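Local coordinates for protein BIM1 (PDB 4E61) that binds microtubules at their plus ends, the part described here being its C-terminal EB1-like coiled-coil motif, which pairs with a second copy, at residues A[55-59]-A[89-93]. Residues are numbered along the deposited sequence; the frame is centred on the assembly and turned at random.
Sequences VHTTQ and VKKVE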
# COMPACT_ATOMS: atom_id res chain seq x y z
N VAL A 55 21.19 -12.77 0.48
CA VAL A 55 21.20 -13.86 -0.51
C VAL A 55 22.42 -13.76 -1.41
O VAL A 55 23.12 -14.77 -1.56
CB VAL A 55 19.87 -13.94 -1.30
CG1 VAL A 55 20.02 -14.67 -2.63
CG2 VAL A 55 18.80 -14.59 -0.44
N HIS A 56 22.70 -12.56 -1.96
CA HIS A 56 23.86 -12.37 -2.83
C HIS A 56 25.22 -12.49 -2.12
O HIS A 56 26.11 -13.16 -2.64
CB HIS A 56 23.71 -11.14 -3.73
CG HIS A 56 22.56 -11.28 -4.67
ND1 HIS A 56 22.45 -12.37 -5.52
CD2 HIS A 56 21.48 -10.49 -4.82
CE1 HIS A 56 21.32 -12.20 -6.17
NE2 HIS A 56 20.69 -11.08 -5.78
N THR A 57 25.34 -11.90 -0.92
CA THR A 57 26.52 -11.98 -0.08
C THR A 57 26.87 -13.44 0.24
O THR A 57 28.02 -13.84 0.05
CB THR A 57 26.30 -11.11 1.16
OG1 THR A 57 26.35 -9.74 0.75
CG2 THR A 57 27.32 -11.36 2.26
N THR A 58 25.89 -14.26 0.69
CA THR A 58 26.20 -15.66 0.99
C THR A 58 26.42 -16.50 -0.24
O THR A 58 27.11 -17.51 -0.14
CB THR A 58 25.39 -16.31 2.13
OG1 THR A 58 24.42 -17.23 1.63
CG2 THR A 58 24.86 -15.32 3.14
N GLN A 59 25.89 -16.08 -1.40
CA GLN A 59 26.14 -16.77 -2.67
C GLN A 59 27.59 -16.54 -3.10
O GLN A 59 28.21 -17.46 -3.66
CB GLN A 59 25.20 -16.25 -3.76
CG GLN A 59 24.26 -17.33 -4.26
CD GLN A 59 23.12 -16.75 -5.03
OE1 GLN A 59 23.22 -15.68 -5.66
NE2 GLN A 59 22.00 -17.46 -4.99
N VAL A 89 19.35 -21.08 -0.42
CA VAL A 89 19.74 -19.76 -0.92
C VAL A 89 19.15 -19.54 -2.32
O VAL A 89 18.62 -18.46 -2.57
CB VAL A 89 21.28 -19.50 -0.84
CG1 VAL A 89 21.66 -18.22 -1.57
CG2 VAL A 89 21.74 -19.41 0.60
N LYS A 90 19.18 -20.58 -3.18
CA LYS A 90 18.63 -20.52 -4.54
C LYS A 90 17.10 -20.44 -4.57
O LYS A 90 16.55 -19.76 -5.44
CB LYS A 90 19.17 -21.64 -5.44
CG LYS A 90 20.62 -21.42 -5.93
CD LYS A 90 20.75 -20.23 -6.90
CE LYS A 90 22.18 -19.98 -7.33
NZ LYS A 90 22.26 -18.83 -8.27
N LYS A 91 16.42 -21.08 -3.60
CA LYS A 91 14.97 -21.04 -3.45
C LYS A 91 14.55 -19.61 -3.13
O LYS A 91 13.62 -19.11 -3.75
CB LYS A 91 14.51 -22.01 -2.34
CG LYS A 91 14.31 -23.43 -2.82
CD LYS A 91 13.89 -24.38 -1.69
CE LYS A 91 14.95 -25.42 -1.43
NZ LYS A 91 14.61 -26.30 -0.28
N VAL A 92 15.27 -18.93 -2.20
CA VAL A 92 15.01 -17.54 -1.79
C VAL A 92 15.24 -16.60 -2.96
O VAL A 92 14.44 -15.69 -3.17
CB VAL A 92 15.84 -17.10 -0.53
CG1 VAL A 92 15.43 -15.72 -0.08
CG2 VAL A 92 15.66 -18.07 0.63
N GLU A 93 16.33 -16.82 -3.72
CA GLU A 93 16.68 -16.01 -4.87
C GLU A 93 15.60 -16.08 -5.94
O GLU A 93 15.24 -15.03 -6.50
CB GLU A 93 18.05 -16.40 -5.44
CG GLU A 93 18.71 -15.26 -6.20
CD GLU A 93 19.69 -15.64 -7.30
OE1 GLU A 93 19.54 -15.12 -8.43
OE2 GLU A 93 20.63 -16.42 -7.03
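Val55 and Val89 mark the nearest backbone approach of two roughly antiparallel helices, their CA atoms 6.1 Å apart; the short axes come within 10.2 Å and run at 146° to each other. Val55 spreads its two methyls along helix 84-101: CG2 lies 3.6 Å from Val92 CG1, while CG1, swung anti to the backbone N (chi1 159°), rests against CB and CG of Glu93. This is the EB1-like motif: helix 84-101 folds back on the end of the long coiled-coil helix 2-63, and the two subunits together probably form the family's four-helix bundle. Phe88 of the second subunit packs on Thr58 and Val89, and its Leu54 on Val92. Beside the valines the contact turns polar. Buried Gln59 donates from NE2 to the anti lone pair of Glu93 OE2 at 2.7 Å in a bent bond (143°). Lys90 NZ meets Glu93 OE2 at 3.2 Å on the syn side, somewhat out of the carboxylate plane, a salt bridge within helix 84-101. With an alanine in place of Glu93, the Lys90 ammonium would probably lose this counter-charge and the Gln59 amide its acceptor across the helices. His56 ND1 bonds weakly to Gln59 OE1, consistent with NE2 facing Glu93.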